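Local coordinates for Myo-inositol-1-phosphate synthase-related protein (Thermotoga maritima MSB8, PDB 3CIN) that is related to myo-inositol-1-phosphate synthases, binds nicotinamide-adenine-dinucleotide on a Rossmann-type parallel sheet and also holds a magnesium ion at a separate site, at residues A[196-201]-A[217-222]; A[352-357]-A[366-371]; A[147-152]-A[269-274]. All blocks are in the same frame, centred on the assembly; numbering follows the deposited sequence. Where two conformers were deposited one is given.

Contact 1 of 3, residues A[196-201]-A[217-222]. With MG (magnesium ion), chain E; NAD (nicotinamide-adenine-dinucleotide), chain F.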
loop_
_atom_site.group_PDB
_atom_site.type_symbol
_atom_site.label_atom_id
_atom_site.label_comp_id
_atom_site.label_asym_id
_atom_site.label_seq_id
_atom_site.Cartn_x
_atom_site.Cartn_y
_atom_site.Cartn_z
ATOM N N PRO A 196 -19.775 16.326 12.998
ATOM C CA PRO A 196 -18.894 17.481 12.848
ATOM C C PRO A 196 -19.380 18.819 13.367
ATOM O O PRO A 196 -18.577 19.685 13.713
ATOM C CB PRO A 196 -18.581 17.510 11.345
ATOM C CG PRO A 196 -18.873 16.172 10.837
ATOM C CD PRO A 196 -20.008 15.662 11.703
ATOM N N THR A 197 -20.692 19.015 13.411
ATOM C CA THR A 197 -21.248 20.301 13.773
ATOM C C THR A 197 -20.706 20.767 15.094
ATOM O O THR A 197 -20.658 20.015 16.070
ATOM C CB THR A 197 -22.777 20.182 13.885
ATOM O OG1 THR A 197 -23.304 19.827 12.596
ATOM C CG2 THR A 197 -23.423 21.468 14.462
ATOM N N PHE A 198 -20.227 22.007 15.134
ATOM C CA PHE A 198 -19.681 22.547 16.371
ATOM C C PHE A 198 -20.766 22.679 17.468
ATOM O O PHE A 198 -21.780 23.370 17.300
ATOM C CB PHE A 198 -19.109 23.943 16.178
ATOM C CG PHE A 198 -17.794 24.017 15.436
ATOM C CD1 PHE A 198 -17.226 22.964 14.750
ATOM C CD2 PHE A 198 -17.121 25.233 15.420
ATOM C CE1 PHE A 198 -16.022 23.142 14.098
ATOM C CE2 PHE A 198 -15.960 25.384 14.761
ATOM C CZ PHE A 198 -15.417 24.365 14.108
ATOM N N ILE A 199 -20.560 21.959 18.568
ATOM C CA ILE A 199 -21.345 22.129 19.777
ATOM C C ILE A 199 -20.353 22.360 20.948
ATOM O O ILE A 199 -20.252 23.466 21.554
ATOM C CB ILE A 199 -22.299 20.960 20.000
ATOM C CG1 ILE A 199 -23.307 20.845 18.847
ATOM C CG2 ILE A 199 -23.014 21.147 21.362
ATOM C CD1 ILE A 199 -24.270 22.034 18.695
ATOM N N ALA A 200 -19.505 21.355 21.215
ATOM C CA ALA A 200 -18.391 21.543 22.157
ATOM C C ALA A 200 -17.433 22.683 21.774
ATOM O O ALA A 200 -16.892 23.376 22.617
ATOM C CB ALA A 200 -17.634 20.234 22.415
ATOM N N ASN A 201 -17.284 22.908 20.458
ATOM C CA ASN A 201 -16.416 23.953 19.914
ATOM C C ASN A 201 -17.106 25.265 19.563
ATOM O O ASN A 201 -16.517 26.162 18.976
ATOM C CB ASN A 201 -15.684 23.393 18.675
ATOM C CG ASN A 201 -14.652 22.419 19.058
ATOM O OD1 ASN A 201 -13.546 22.796 19.490
ATOM N ND2 ASN A 201 -14.977 21.140 18.923
ATOM N N PHE A 217 -19.970 16.498 25.473
ATOM C CA PHE A 217 -18.761 15.938 24.825
ATOM C C PHE A 217 -18.880 16.218 23.331
ATOM O O PHE A 217 -19.942 16.007 22.691
ATOM C CB PHE A 217 -18.608 14.438 25.028
ATOM C CG PHE A 217 -18.494 13.972 26.503
ATOM C CD1 PHE A 217 -17.972 14.770 27.515
ATOM C CD2 PHE A 217 -18.891 12.660 26.808
ATOM C CE1 PHE A 217 -17.834 14.248 28.825
ATOM C CE2 PHE A 217 -18.756 12.160 28.063
ATOM C CZ PHE A 217 -18.280 12.950 29.091
ATOM N N GLY A 218 -17.766 16.601 22.738
ATOM C CA GLY A 218 -17.754 16.824 21.285
ATOM C C GLY A 218 -16.403 17.361 20.867
ATOM O O GLY A 218 -15.567 17.621 21.731
ATOM N N ASP A 219 -16.202 17.566 19.568
ATOM C CA ASP A 219 -17.134 17.245 18.453
ATOM C C ASP A 219 -16.439 16.274 17.456
ATOM O O ASP A 219 -15.232 16.322 17.298
ATOM C CB ASP A 219 -17.508 18.540 17.673
ATOM C CG ASP A 219 -18.171 19.598 18.581
ATOM O OD1 ASP A 219 -19.105 19.209 19.324
ATOM O OD2 ASP A 219 -17.772 20.785 18.577
ATOM N N ASP A 220 -17.229 15.448 16.791
ATOM C CA ASP A 220 -16.849 14.578 15.648
ATOM C C ASP A 220 -16.083 13.364 16.184
ATOM O O ASP A 220 -14.938 13.484 16.574
ATOM C CB ASP A 220 -15.991 15.326 14.631
ATOM C CG ASP A 220 -16.106 14.740 13.223
ATOM O OD1 ASP A 220 -16.867 13.787 13.034
ATOM O OD2 ASP A 220 -15.451 15.304 12.330
ATOM N N GLY A 221 -16.693 12.194 16.162
ATOM C CA GLY A 221 -16.029 10.994 16.691
ATOM C C GLY A 221 -14.665 10.683 16.050
ATOM O O GLY A 221 -14.496 10.858 14.844
ATOM N N ALA A 222 -13.705 10.248 16.875
ATOM C CA ALA A 222 -12.309 10.016 16.428
ATOM C C ALA A 222 -12.159 8.648 15.826
ATOM O O ALA A 222 -11.582 7.733 16.455
ATOM C CB ALA A 222 -11.304 10.179 17.601
HETATM MG MG MG E . -11.130 22.574 20.118
HETATM P PA NAD F . -26.695 7.330 8.727
HETATM O O1A NAD F . -26.676 5.835 8.554
HETATM O O2A NAD F . -27.230 8.025 7.513
HETATM O O5B NAD F . -27.691 7.605 9.908
HETATM C C5B NAD F . -28.157 8.926 10.175
HETATM C C4B NAD F . -29.556 8.800 10.752
HETATM O O4B NAD F . -29.963 10.066 11.247
HETATM C C3B NAD F . -30.622 8.348 9.762
HETATM O O3B NAD F . -31.474 7.369 10.334
HETATM C C2B NAD F . -31.402 9.624 9.471
HETATM O O2B NAD F . -32.684 9.366 8.965
HETATM C C1B NAD F . -31.329 10.299 10.822
HETATM N N9A NAD F . -31.553 11.747 10.815
HETATM C C8A NAD F . -31.068 12.618 9.845
HETATM N N7A NAD F . -31.370 13.891 10.276
HETATM C C5A NAD F . -32.040 13.786 11.470
HETATM C C6A NAD F . -32.655 14.734 12.292
HETATM N N6A NAD F . -32.595 16.081 12.043
HETATM N N1A NAD F . -33.219 14.278 13.466
HETATM C C2A NAD F . -33.237 12.927 13.759
HETATM N N3A NAD F . -32.707 11.970 12.919
HETATM C C4A NAD F . -32.127 12.429 11.791
HETATM O O3 NAD F . -25.271 7.870 9.129
HETATM P PN NAD F . -24.249 7.158 10.096
HETATM O O1N NAD F . -23.217 6.483 9.255
HETATM O O2N NAD F . -24.966 6.466 11.207
HETATM O O5D NAD F . -23.490 8.419 10.703
HETATM C C5D NAD F . -24.121 9.229 11.669
HETATM C C4D NAD F . -23.331 10.508 11.921
HETATM O O4D NAD F . -22.124 10.168 12.547
HETATM C C3D NAD F . -22.993 11.337 10.692
HETATM O O3D NAD F . -23.072 12.749 11.016
HETATM C C2D NAD F . -21.528 10.985 10.481
HETATM O O2D NAD F . -20.810 12.041 9.835
HETATM C C1D NAD F . -21.076 10.857 11.918
HETATM N N1N NAD F . -19.836 10.097 12.059
HETATM C C2N NAD F . -19.784 8.828 11.646
HETATM C C3N NAD F . -18.543 8.171 11.861
HETATM C C7N NAD F . -18.517 6.724 11.663
HETATM O O7N NAD F . -19.665 6.164 11.179
HETATM N N7N NAD F . -17.411 6.024 11.962
HETATM C C4N NAD F . -17.455 8.798 12.435
HETATM C C5N NAD F . -17.540 10.101 12.832
HETATM C C6N NAD F . -18.776 10.737 12.647
HETATM O O HOH W 1 -10.408 21.198 18.307
HETATM O O HOH W 2 -10.571 24.211 18.561
#
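The carboxylate of D219 is held by the backbone amides of I199, A200 and N201. A200 N gives a bond of 2.9 Å to D219 OD1, on the syn lone pair of that oxygen, while I199 N sits across the fork and makes weak bonds to both oxygens. D219 OD2 takes N201 N at 2.9 Å on its syn side and N201 ND2 at 2.8 Å; the two donors come from the same face, and the side-chain nitrogen N201 ND2 stands well above the carboxylate plane, 45° out of it. Aspartate suits this place: two acceptor atoms on a short stem can meet a turn of consecutive N-H groups, and so many donors would probably stabilise its negative charge. N201 spends both ends of its amide, because OD1 binds the magnesium ion at 2.5 Å. Both loops leave the C-terminal ends of neighbouring strands, 189-193 and 214-217, the side of a parallel Rossmann-type sheet at which the dinucleotide binds. Accordingly D220, next along, turns its OD1 to NAD, 3.6 Å from C6N, and P196 CG lies 3.8 Å from D220 OD1. Behind these, the cis peptide between G218 and D219 shapes the loop, and A200 CB lies 3.4 Å from G218 O. N193 ND2 adds a bond to D219 OD1, and N365 O receives N201 ND2.

Contact 2 of 3, residues A[352-357]-A[366-371]. With MG (magnesium ion), chain E.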
loop_
_atom_site.group_PDB
_atom_site.type_symbol
_atom_site.label_atom_id
_atom_site.label_comp_id
_atom_site.label_asym_id
_atom_site.label_seq_id
_atom_site.Cartn_x
_atom_site.Cartn_y
_atom_site.Cartn_z
ATOM N N PHE A 352 -20.273 20.554 34.350
ATOM C CA PHE A 352 -21.033 21.121 33.259
ATOM C C PHE A 352 -20.175 22.000 32.353
ATOM O O PHE A 352 -19.173 22.577 32.778
ATOM C CB PHE A 352 -22.258 21.838 33.786
ATOM C CG PHE A 352 -23.077 21.011 34.744
ATOM C CD1 PHE A 352 -23.573 19.758 34.369
ATOM C CD2 PHE A 352 -23.352 21.478 36.006
ATOM C CE1 PHE A 352 -24.345 19.016 35.257
ATOM C CE2 PHE A 352 -24.124 20.742 36.896
ATOM C CZ PHE A 352 -24.608 19.516 36.528
ATOM N N GLY A 353 -20.620 22.148 31.122
ATOM C CA GLY A 353 -19.820 22.758 30.056
ATOM C C GLY A 353 -19.246 21.638 29.241
ATOM O O GLY A 353 -19.870 20.600 29.086
ATOM N N THR A 354 -18.040 21.793 28.746
ATOM C CA THR A 354 -17.455 20.648 27.969
ATOM C C THR A 354 -16.251 20.096 28.716
ATOM O O THR A 354 -15.684 20.780 29.584
ATOM C CB THR A 354 -17.170 20.974 26.486
ATOM O OG1 THR A 354 -17.057 19.747 25.748
ATOM C CG2 THR A 354 -15.965 21.802 26.280
ATOM N N VAL A 355 -15.913 18.840 28.474
ATOM C CA VAL A 355 -14.868 18.158 29.258
ATOM C C VAL A 355 -13.702 17.748 28.303
ATOM O O VAL A 355 -13.691 16.679 27.730
ATOM C CB VAL A 355 -15.471 16.922 29.986
ATOM C CG1 VAL A 355 -14.434 16.214 30.852
ATOM C CG2 VAL A 355 -16.709 17.353 30.831
ATOM N N TYR A 356 -12.669 18.598 28.235
ATOM C CA TYR A 356 -11.539 18.325 27.332
ATOM C C TYR A 356 -10.829 16.981 27.565
ATOM O O TYR A 356 -10.483 16.334 26.617
ATOM C CB TYR A 356 -10.541 19.457 27.414
ATOM C CG TYR A 356 -9.338 19.274 26.545
ATOM C CD1 TYR A 356 -9.450 19.335 25.144
ATOM C CD2 TYR A 356 -8.080 19.072 27.090
ATOM C CE1 TYR A 356 -8.301 19.231 24.342
ATOM C CE2 TYR A 356 -6.946 18.915 26.299
ATOM C CZ TYR A 356 -7.070 18.989 24.924
ATOM O OH TYR A 356 -5.951 18.898 24.107
ATOM N N PRO A 357 -10.606 16.549 28.824
ATOM C CA PRO A 357 -9.913 15.256 29.040
ATOM C C PRO A 357 -10.609 14.091 28.351
ATOM O O PRO A 357 -9.925 13.211 27.832
ATOM C CB PRO A 357 -9.941 15.102 30.565
ATOM C CG PRO A 357 -9.923 16.540 31.061
ATOM C CD PRO A 357 -10.807 17.278 30.105
ATOM N N PRO A 366 -11.628 18.103 19.365
ATOM C CA PRO A 366 -11.995 18.174 20.753
ATOM C C PRO A 366 -12.347 19.563 21.256
ATOM O O PRO A 366 -11.574 20.491 21.119
ATOM C CB PRO A 366 -10.745 17.654 21.471
ATOM C CG PRO A 366 -9.630 17.989 20.562
ATOM C CD PRO A 366 -10.210 17.719 19.199
ATOM N N GLY A 367 -13.487 19.694 21.917
ATOM C CA GLY A 367 -13.864 20.945 22.473
ATOM C C GLY A 367 -13.124 21.223 23.765
ATOM O O GLY A 367 -12.629 20.266 24.407
ATOM N N PRO A 368 -13.091 22.489 24.200
ATOM C CA PRO A 368 -13.734 23.708 23.641
ATOM C C PRO A 368 -12.900 24.331 22.547
ATOM O O PRO A 368 -11.862 23.778 22.178
ATOM C CB PRO A 368 -13.830 24.617 24.839
ATOM C CG PRO A 368 -12.495 24.307 25.621
ATOM C CD PRO A 368 -12.406 22.796 25.482
ATOM N N ALA A 369 -13.382 25.433 21.982
ATOM C CA ALA A 369 -12.724 26.026 20.804
ATOM C C ALA A 369 -11.295 26.419 21.095
ATOM O O ALA A 369 -10.462 26.472 20.206
ATOM C CB ALA A 369 -13.500 27.216 20.332
ATOM N N GLU A 370 -11.032 26.712 22.366
ATOM C CA GLU A 370 -9.697 27.115 22.796
ATOM C C GLU A 370 -8.705 25.977 23.053
ATOM O O GLU A 370 -7.565 26.249 23.446
ATOM C CB GLU A 370 -9.757 28.037 24.036
ATOM C CG GLU A 370 -10.983 27.974 24.882
ATOM C CD GLU A 370 -12.189 28.623 24.205
ATOM O OE1 GLU A 370 -12.124 29.754 23.668
ATOM O OE2 GLU A 370 -13.198 27.973 24.168
ATOM N N GLU A 371 -9.121 24.732 22.834
ATOM C CA GLU A 371 -8.235 23.596 22.995
ATOM C C GLU A 371 -8.096 22.924 21.662
ATOM O O GLU A 371 -9.000 22.997 20.795
ATOM C CB GLU A 371 -8.796 22.605 24.027
ATOM C CG GLU A 371 -8.658 23.046 25.461
ATOM C CD GLU A 371 -7.229 22.941 25.940
ATOM O OE1 GLU A 371 -6.320 22.666 25.113
ATOM O OE2 GLU A 371 -7.027 23.071 27.154
HETATM MG MG MG E . -11.130 22.574 20.118
HETATM O O HOH W 3 -4.051 20.502 25.216
HETATM O O HOH W 2 -10.571 24.211 18.561
HETATM O O HOH W 1 -10.408 21.198 18.307
#
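Y356 lays its ring under the side chain of E371, next to a type I beta turn, P368 to E371, whose first and last carbonyls both bind the magnesium ion. The turn is closed by E371 N to P368 O at 3.0 Å; P366 O adds a third backbone ligand, and N201 OD1 comes from another loop.

The ring reaches this place because its CG stands anti to the backbone N (chi1 179°), which carries it away from the start of helix 356-362 and across the 366-371 loop. One face takes E371: CG makes a CH-pi contact 4.0 Å from the ring centroid, and the carboxylate lies stacked above, only 11° from parallel to the ring. E371 gets there by a bend at chi2 (-73°), which folds its chain back over the aromatic surface. At the ring edge, G367 O lies in plane, 3.4 Å from Y356 CD1. Separately, P366 CB makes an apolar contact with Y356 CE1. Tyrosine suits the spot by offering a broad face to the CB and CG of E371 and a hydroxyl beyond it, bonded to K372 O.

T354 divides its two branches. OG1, anti to the backbone N, bonds to V216 O and N359 ND2, leaving CG2 to rest 3.6 Å from P368 N and against the proline ring, which the cis peptide after G367 brings alongside. Water 3 joins the stacked pair at their polar ends, donating to Y356 OH at 2.7 Å and to E371 OE1 at 3.1 Å.

Contact 3 of 3, residues A[147-152]-A[269-274]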
loop_
_atom_site.group_PDB
_atom_site.type_symbol
_atom_site.label_atom_id
_atom_site.label_comp_id
_atom_site.label_asym_id
_atom_site.label_seq_id
_atom_site.Cartn_x
_atom_site.Cartn_y
_atom_site.Cartn_z
ATOM N N ALA A 147 -24.644 20.984 6.941
ATOM C CA ALA A 147 -23.969 22.230 6.532
ATOM C C ALA A 147 -24.295 23.278 7.622
ATOM O O ALA A 147 -25.353 23.893 7.587
ATOM C CB ALA A 147 -24.482 22.687 5.191
ATOM N N PHE A 148 -23.401 23.468 8.591
ATOM C CA PHE A 148 -23.675 24.303 9.771
ATOM C C PHE A 148 -22.786 25.529 9.719
ATOM O O PHE A 148 -21.753 25.548 9.009
ATOM C CB PHE A 148 -23.408 23.542 11.061
ATOM C CG PHE A 148 -21.943 23.238 11.295
ATOM C CD1 PHE A 148 -21.335 22.196 10.651
ATOM C CD2 PHE A 148 -21.154 24.057 12.111
ATOM C CE1 PHE A 148 -19.975 21.960 10.795
ATOM C CE2 PHE A 148 -19.812 23.814 12.264
ATOM C CZ PHE A 148 -19.226 22.784 11.635
ATOM N N VAL A 149 -23.189 26.527 10.485
ATOM C CA VAL A 149 -22.356 27.683 10.779
ATOM C C VAL A 149 -22.504 27.955 12.282
ATOM O O VAL A 149 -23.615 28.126 12.758
ATOM C CB VAL A 149 -22.846 28.922 10.015
ATOM C CG1 VAL A 149 -22.125 30.207 10.515
ATOM C CG2 VAL A 149 -22.703 28.707 8.493
ATOM N N PRO A 150 -21.406 27.949 13.025
ATOM C CA PRO A 150 -21.531 28.205 14.456
ATOM C C PRO A 150 -21.946 29.649 14.780
ATOM O O PRO A 150 -21.881 30.581 13.941
ATOM C CB PRO A 150 -20.105 27.932 14.998
ATOM C CG PRO A 150 -19.241 28.316 13.899
ATOM C CD PRO A 150 -20.003 27.842 12.610
ATOM N N PHE A 151 -22.378 29.812 16.035
ATOM C CA PHE A 151 -22.836 31.098 16.564
ATOM C C PHE A 151 -21.740 31.916 17.236
ATOM O O PHE A 151 -21.626 33.106 17.009
ATOM C CB PHE A 151 -24.024 30.925 17.507
ATOM C CG PHE A 151 -25.251 30.469 16.804
ATOM C CD1 PHE A 151 -26.047 31.362 16.149
ATOM C CD2 PHE A 151 -25.518 29.137 16.666
ATOM C CE1 PHE A 151 -27.152 30.939 15.455
ATOM C CE2 PHE A 151 -26.646 28.730 16.000
ATOM C CZ PHE A 151 -27.441 29.625 15.380
ATOM N N GLY A 152 -20.975 31.305 18.119
ATOM C CA GLY A 152 -19.950 32.029 18.841
ATOM C C GLY A 152 -20.479 32.793 20.045
ATOM O O GLY A 152 -19.896 32.716 21.127
ATOM N N LYS A 269 -17.031 24.628 5.109
ATOM C CA LYS A 269 -15.608 24.307 4.908
ATOM C C LYS A 269 -14.683 25.058 5.898
ATOM O O LYS A 269 -13.777 24.460 6.499
ATOM C CB LYS A 269 -15.197 24.640 3.450
ATOM C CG LYS A 269 -13.702 24.539 3.185
ATOM N N GLU A 270 -14.964 26.341 6.103
ATOM C CA GLU A 270 -14.197 27.174 7.065
ATOM C C GLU A 270 -14.095 26.470 8.435
ATOM O O GLU A 270 -13.078 26.557 9.146
ATOM C CB GLU A 270 -14.897 28.533 7.222
ATOM C CG GLU A 270 -14.102 29.626 7.944
ATOM C CD GLU A 270 -14.766 31.030 7.842
ATOM O OE1 GLU A 270 -16.000 31.097 7.644
ATOM O OE2 GLU A 270 -14.051 32.059 7.956
ATOM N N PHE A 271 -15.149 25.737 8.796
ATOM C CA PHE A 271 -15.230 25.080 10.072
ATOM C C PHE A 271 -14.946 23.577 10.032
ATOM O O PHE A 271 -14.455 23.033 10.994
ATOM C CB PHE A 271 -16.609 25.359 10.688
ATOM C CG PHE A 271 -17.036 26.791 10.530
ATOM C CD1 PHE A 271 -16.473 27.799 11.316
ATOM C CD2 PHE A 271 -17.986 27.141 9.581
ATOM C CE1 PHE A 271 -16.822 29.105 11.145
ATOM C CE2 PHE A 271 -18.335 28.459 9.408
ATOM C CZ PHE A 271 -17.740 29.440 10.187
ATOM N N THR A 272 -15.157 22.928 8.896
ATOM C CA THR A 272 -14.945 21.496 8.832
ATOM C C THR A 272 -13.527 21.124 8.431
ATOM O O THR A 272 -13.168 19.974 8.551
ATOM C CB THR A 272 -15.905 20.840 7.866
ATOM O OG1 THR A 272 -15.798 21.445 6.572
ATOM C CG2 THR A 272 -17.331 21.007 8.420
ATOM N N LYS A 273 -12.723 22.095 8.043
ATOM C CA LYS A 273 -11.307 21.854 7.670
ATOM C C LYS A 273 -10.536 21.293 8.866
ATOM O O LYS A 273 -10.678 21.817 9.945
ATOM C CB LYS A 273 -10.668 23.182 7.226
ATOM C CG LYS A 273 -10.771 23.452 5.740
ATOM C CD LYS A 273 -10.074 24.755 5.373
ATOM N N SER A 274 -9.704 20.251 8.690
ATOM C CA SER A 274 -9.008 19.672 9.873
ATOM C C SER A 274 -7.900 20.610 10.271
ATOM O O SER A 274 -7.390 21.331 9.427
ATOM C CB SER A 274 -8.385 18.318 9.472
ATOM O OG SER A 274 -7.513 18.503 8.348
#
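Segment 147-152 runs extended from A147 to P150, and it meets the last turn of helix 262-272, where K273 is the first residue to leave helical angles. The two backbones stay well apart, V149 and F271 being the nearest pair at 7.6 Å between CA atoms, so side chains fill the gap. The helix end is kinked near E270 and F271, yet K273 N still bonds to K269 O at 3.0 Å.

F271 points across and has the largest share of the contact. Its ring is covered on opposite faces: P150 CD lies over the centre of one, 3.5 Å from the centroid and 2° off the ring normal, a CH-pi contact, and E270 CB lies over the other. Proline suits this role, since the CD hydrogens beside its nitrogen are slightly polarised and its ring is rigid. V149 CG1 reaches the F271 ring more loosely, 4.3 Å from CE2.

F148 has its CG between the backbone N and the carbonyl carbon (chi1 68°), and this turns the ring toward the helix end. There CZ meets F271 CB at 3.8 Å, and CE1 meets the T272 methyl CG2 at 3.7 Å. T272 turns its OG1 back to S268 O in a weak bond, and so presents carbon to the phenylalanine. The F148 ring also meets that of F198, which links the contact inward. Between the two segments the contacts are essentially carbon to carbon, so shape and CH-pi attraction act there, while the S268 OG to F148 O bond adds a polar tie one residue earlier on the helix.

How the contacts relate
Contact 1 is the buried core of the three, contact 2 is partly buried, and contact 3 lies at the surface. Contacts 1 and 2 share the magnesium ion and two of its waters, and a probable backbone hydrogen bond between G218 O and G367 N, 2.9 Å apart, ties them together. Contact 3 instead meets contact 1 through F148 and F198 and lies about 16 Å, centre to centre, from contact 2. Along the chain, the span between the segments of contact 3 includes all of contact 1, while contact 2 follows later. Chemistry shifts with place: a buried carboxylate gripped by amides, one residue before the aspartate that meets NAD, a stacked aromatic next to metal-binding carbonyls, then hydrocarbon packing.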